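Local coordinates for transmembrane protein (Bartonella henselae, PDB 3PAM) that probably binds oligopeptides outside the membrane as the solute-binding component of an ABC-type transport system, at residues Phe32-His37 / Ala144-Ser149; Glu193-Trp198 / Ala221-Ile226. All coordinates share one frame; numbering follows the deposited sequence.

Interaction 1: residues Phe32-His37 / Ala144-Ser149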
# COMPACT_ATOMS: atom_id res chain seq x y z
N PHE A 32 -3.91 6.73 11.11
CA PHE A 32 -2.55 6.69 11.67
C PHE A 32 -2.37 7.57 12.89
O PHE A 32 -1.65 7.19 13.83
CB PHE A 32 -1.51 7.04 10.60
CG PHE A 32 -0.16 7.35 11.16
CD1 PHE A 32 0.58 6.36 11.80
CD2 PHE A 32 0.36 8.63 11.07
CE1 PHE A 32 1.82 6.65 12.35
CE2 PHE A 32 1.60 8.92 11.61
CZ PHE A 32 2.34 7.92 12.24
N GLU A 33 -2.99 8.74 12.87
CA GLU A 33 -2.87 9.71 13.97
C GLU A 33 -3.46 9.21 15.29
O GLU A 33 -2.91 9.51 16.35
CB GLU A 33 -3.43 11.08 13.59
CG GLU A 33 -4.47 11.07 12.47
CD GLU A 33 -3.97 10.40 11.19
OE1 GLU A 33 -4.59 9.40 10.77
OE2 GLU A 33 -2.95 10.86 10.63
N TRP A 34 -4.54 8.45 15.23
CA TRP A 34 -5.05 7.78 16.42
C TRP A 34 -3.96 6.87 16.98
O TRP A 34 -3.60 6.97 18.15
CB TRP A 34 -6.32 6.96 16.13
CG TRP A 34 -7.01 6.52 17.39
CD1 TRP A 34 -8.03 7.17 18.02
CD2 TRP A 34 -6.73 5.35 18.17
NE1 TRP A 34 -8.40 6.48 19.15
CE2 TRP A 34 -7.62 5.36 19.27
CE3 TRP A 34 -5.81 4.29 18.06
CZ2 TRP A 34 -7.63 4.35 20.24
CZ3 TRP A 34 -5.82 3.29 19.03
CH2 TRP A 34 -6.73 3.33 20.11
N VAL A 35 -3.44 5.99 16.12
CA VAL A 35 -2.40 5.04 16.48
C VAL A 35 -1.17 5.74 17.04
O VAL A 35 -0.64 5.34 18.08
CB VAL A 35 -2.02 4.13 15.27
CG1 VAL A 35 -0.59 3.59 15.38
CG2 VAL A 35 -3.02 2.98 15.14
N ASN A 36 -0.74 6.79 16.35
CA ASN A 36 0.48 7.50 16.71
C ASN A 36 0.39 8.18 18.07
O ASN A 36 1.36 8.19 18.82
CB ASN A 36 0.83 8.52 15.63
CG ASN A 36 2.32 8.79 15.55
OD1 ASN A 36 3.13 7.99 16.02
ND2 ASN A 36 2.68 9.90 14.93
N HIS A 37 -0.79 8.72 18.38
CA HIS A 37 -1.00 9.44 19.63
C HIS A 37 -1.42 8.50 20.75
O HIS A 37 -1.06 8.73 21.91
CB HIS A 37 -2.05 10.55 19.45
N ALA A 144 -2.83 -3.57 14.19
CA ALA A 144 -3.81 -4.29 13.41
C ALA A 144 -5.20 -4.21 14.07
O ALA A 144 -6.22 -4.14 13.37
CB ALA A 144 -3.39 -5.73 13.19
N LEU A 145 -5.23 -4.20 15.39
CA LEU A 145 -6.47 -4.14 16.16
C LEU A 145 -7.09 -2.76 16.05
O LEU A 145 -8.31 -2.64 15.98
CB LEU A 145 -6.20 -4.50 17.61
CG LEU A 145 -6.03 -5.99 17.95
CD1 LEU A 145 -5.46 -6.13 19.35
CD2 LEU A 145 -7.37 -6.73 17.81
N ALA A 146 -6.25 -1.74 16.03
CA ALA A 146 -6.71 -0.38 15.75
C ALA A 146 -7.28 -0.27 14.34
O ALA A 146 -8.30 0.38 14.12
CB ALA A 146 -5.56 0.61 15.95
N PHE A 147 -6.63 -0.90 13.36
CA PHE A 147 -7.17 -0.92 12.00
C PHE A 147 -8.52 -1.63 11.99
O PHE A 147 -9.45 -1.14 11.37
CB PHE A 147 -6.17 -1.58 11.03
CG PHE A 147 -6.49 -1.37 9.57
CD1 PHE A 147 -7.24 -0.29 9.12
CD2 PHE A 147 -6.00 -2.26 8.62
CE1 PHE A 147 -7.51 -0.13 7.75
CE2 PHE A 147 -6.27 -2.08 7.26
CZ PHE A 147 -7.02 -1.03 6.83
N GLN A 148 -8.62 -2.73 12.72
CA GLN A 148 -9.86 -3.51 12.82
C GLN A 148 -11.06 -2.62 13.19
O GLN A 148 -12.11 -2.68 12.54
CB GLN A 148 -9.71 -4.66 13.82
CG GLN A 148 -11.02 -5.40 14.17
CD GLN A 148 -10.78 -6.54 15.11
OE1 GLN A 148 -10.85 -7.71 14.73
NE2 GLN A 148 -10.47 -6.22 16.36
N SER A 149 -10.86 -1.79 14.21
CA SER A 149 -11.85 -0.83 14.68
C SER A 149 -12.29 0.20 13.62
O SER A 149 -13.48 0.50 13.49
CB SER A 149 -11.32 -0.11 15.91
OG SER A 149 -12.01 1.11 16.11

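Interaction 2: residues Glu193-Trp198 / Ala221-Ile226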
# COMPACT_ATOMS: atom_id res chain seq x y z
N GLU A 193 17.20 -5.60 -6.69
CA GLU A 193 16.26 -6.10 -5.69
C GLU A 193 14.82 -5.67 -6.02
O GLU A 193 13.88 -6.30 -5.55
CB GLU A 193 16.65 -5.70 -4.26
CG GLU A 193 16.33 -4.27 -3.86
CD GLU A 193 17.18 -3.28 -4.60
OE1 GLU A 193 18.13 -3.71 -5.30
OE2 GLU A 193 16.90 -2.06 -4.48
N GLN A 194 14.67 -4.63 -6.86
CA GLN A 194 13.36 -4.13 -7.24
C GLN A 194 12.58 -5.21 -7.97
O GLN A 194 11.37 -5.32 -7.78
CB GLN A 194 13.44 -2.86 -8.10
CG GLN A 194 13.99 -1.59 -7.42
CD GLN A 194 13.30 -1.28 -6.12
OE1 GLN A 194 12.06 -1.20 -6.05
NE2 GLN A 194 14.07 -1.11 -5.06
N ILE A 195 13.26 -6.02 -8.78
CA ILE A 195 12.62 -7.07 -9.56
C ILE A 195 11.96 -8.09 -8.64
O ILE A 195 10.86 -8.55 -8.92
CB ILE A 195 13.60 -7.80 -10.51
CG1 ILE A 195 14.48 -6.82 -11.29
CG2 ILE A 195 12.86 -8.77 -11.47
CD1 ILE A 195 15.63 -7.50 -12.08
N ASN A 196 12.67 -8.47 -7.57
CA ASN A 196 12.16 -9.39 -6.56
C ASN A 196 10.96 -8.81 -5.79
O ASN A 196 10.07 -9.54 -5.37
CB ASN A 196 13.30 -9.72 -5.59
CG ASN A 196 13.01 -10.92 -4.73
OD1 ASN A 196 12.33 -11.86 -5.14
ND2 ASN A 196 13.55 -10.91 -3.51
N ARG A 197 10.90 -7.49 -5.65
CA ARG A 197 9.81 -6.87 -4.88
C ARG A 197 8.54 -6.62 -5.69
O ARG A 197 7.43 -6.85 -5.19
CB ARG A 197 10.27 -5.53 -4.30
CG ARG A 197 11.50 -5.61 -3.45
CD ARG A 197 11.94 -4.21 -3.04
NE ARG A 197 12.83 -4.26 -1.88
CZ ARG A 197 13.33 -3.18 -1.28
NH1 ARG A 197 13.04 -1.95 -1.71
NH2 ARG A 197 14.12 -3.34 -0.23
N TRP A 198 8.69 -6.15 -6.92
CA TRP A 198 7.55 -5.59 -7.65
C TRP A 198 7.24 -6.19 -9.01
O TRP A 198 6.19 -5.91 -9.56
CB TRP A 198 7.74 -4.10 -7.86
CG TRP A 198 7.87 -3.35 -6.60
CD1 TRP A 198 8.99 -2.75 -6.13
CD2 TRP A 198 6.86 -3.14 -5.62
NE1 TRP A 198 8.74 -2.17 -4.93
CE2 TRP A 198 7.44 -2.39 -4.59
CE3 TRP A 198 5.51 -3.51 -5.53
CZ2 TRP A 198 6.72 -1.99 -3.45
CZ3 TRP A 198 4.80 -3.12 -4.43
CH2 TRP A 198 5.41 -2.36 -3.39
N ALA A 221 8.15 -2.01 -16.72
CA ALA A 221 8.75 -0.99 -17.57
C ALA A 221 9.60 0.04 -16.80
O ALA A 221 10.70 0.35 -17.23
CB ALA A 221 7.68 -0.27 -18.44
N MSE A 222 9.09 0.56 -15.69
CA MSE A 222 9.86 1.50 -14.86
C MSE A 222 11.11 0.82 -14.27
O MSE A 222 12.18 1.42 -14.26
CB MSE A 222 9.01 2.09 -13.75
CG MSE A 222 7.91 3.05 -14.20
SE MSE A 222 8.43 4.18 -15.70
CE MSE A 222 7.78 3.12 -17.21
N ILE A 223 10.96 -0.42 -13.82
CA ILE A 223 12.08 -1.16 -13.25
C ILE A 223 13.17 -1.33 -14.29
O ILE A 223 14.35 -1.13 -13.98
CB ILE A 223 11.65 -2.53 -12.67
CG1 ILE A 223 10.71 -2.34 -11.48
CG2 ILE A 223 12.88 -3.31 -12.18
CD1 ILE A 223 9.97 -3.61 -11.10
N THR A 224 12.78 -1.66 -15.52
CA THR A 224 13.70 -1.78 -16.63
C THR A 224 14.38 -0.46 -16.93
O THR A 224 15.56 -0.44 -17.29
CB THR A 224 13.00 -2.32 -17.90
OG1 THR A 224 12.69 -3.70 -17.72
CG2 THR A 224 13.91 -2.19 -19.15
N ALA A 225 13.64 0.64 -16.77
CA ALA A 225 14.18 1.98 -17.00
C ALA A 225 15.21 2.39 -15.94
O ALA A 225 16.23 3.02 -16.27
CB ALA A 225 13.04 3.03 -17.10
N ILE A 226 14.95 2.04 -14.69
CA ILE A 226 15.87 2.28 -13.58
C ILE A 226 17.20 1.56 -13.82
O ILE A 226 18.26 2.16 -13.74
CB ILE A 226 15.24 1.82 -12.24
CG1 ILE A 226 14.03 2.70 -11.88
CG2 ILE A 226 16.25 1.86 -11.11
CD1 ILE A 226 13.00 2.01 -10.97

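Interaction 1: residues Phe32-His37 / Ala144-Ser149
Ala146 CB is the one group of residues 144-149 that touches residues 32-37, and two neighbouring side chains, Val35 and Trp34, receive it. The tight part is aliphatic: Val35 CG2 meets Ala146 CB methyl to methyl at 3.6 Å. Val35 has CG1 anti to its backbone N (chi1 154°), which leaves CG2, the branch opposite the carbonyl carbon, directed across to the alanine. Because the bridging side chains are small, the backbones come close here, with Val35 CA 7.0 Å from Ala146 CA. Val35 is buried, and it also touches Phe30 and Phe40 in the adjoining loops.

Trp34 makes the looser half. The six-membered part of its indole comes to the same methyl, CZ3 lying 4.1 Å from Ala146 CB, at a slant that presents neither a clean face nor a clean edge. Trp34 stays partly exposed, and on the partner helix Leu145 and Ser149 are exposed to either side of Ala146 in sequence.

No hydrogen bond spans the contact, and the two segments bury just 83 Å² between them. Behind Ala146, the next residue, Phe147, turns inward to Phe8, Phe30 and Ile133, while Ala144 rests on Thr135 and Ile160. Helix 138-152 thus lies against strands 130-135 and 157-162, which it joins in a beta-alpha-beta crossover, and helix 32-38 touches it through Ala146, in an alpha/beta arrangement consistent with the family 5 solute-binding fold.

Interaction 2: residues Glu193-Trp198 / Ala221-Ile226
Ile223 points from helix 217-228 toward the short helix 193-198, and its two branches divide the partner surface between them. CG2, anti to the backbone N, takes the Ile195 side: it lies 4.0 Å from Ile195 CG1 and 4.1 Å from Gln194 CB. The two isoleucines meet at a slant, through one branch of each. The other branch runs out extended (chi2 165°), carrying CD1 to the Trp198 side, where it is 4.0 Å from Trp198 CB. The same methyl rests by the backbone at Gln194 O, an oxygen already engaged by Trp198 N within the helical turn.

Gln194, Ile195 and Trp198 therefore share one side chain, Ile223, as their partner, at the point where Gln194 and Ile223 bring their backbones nearest. The two helices run antiparallel, their local axes 10.2 Å apart with 171° between directions, and form a helix pair within a helical cluster that includes helix 232-249, in a chain consistent with the family 5 solute-binding type. That helix backs both partners, through Leu246 against Trp198 and through Phe235 and Ala238 against Ile226.

Trp198 starts toward Ile223 at CB, but the indole then swings off from the isoleucine, so its rings take no part in that contact. The ring edge instead has Gln194 OE1 in its plane. Gln194 itself bends at chi2 (-51°), which folds its amide back over its own helix; NE2 donates to Glu193 OE2 at 3.0 Å, meeting the oxygen from above the carboxylate plane. Glu193 OE2 is also bonded to Gly191 N, and Gln194 touches Trp51 in a loop. Toward Ile195 the contact becomes exposed, with Leu227 a further neighbour of that side chain.

Interactions 1 and 2 share no helix and lie on opposite sides of the chain's centre, with centres 32 Å apart and nearest atoms about 16 Å apart. Both are apolar helix-to-helix contacts without a hydrogen bond between their segments, yet they differ in depth and in backing. Interaction 1 is partly buried and small, on a helix that packs against sheet strands. Interaction 2 is buried apart from Ile195, buries more than twice the area, and sits among other helices. Only interaction 2 has a side-chain hydrogen bond within one of its own segments.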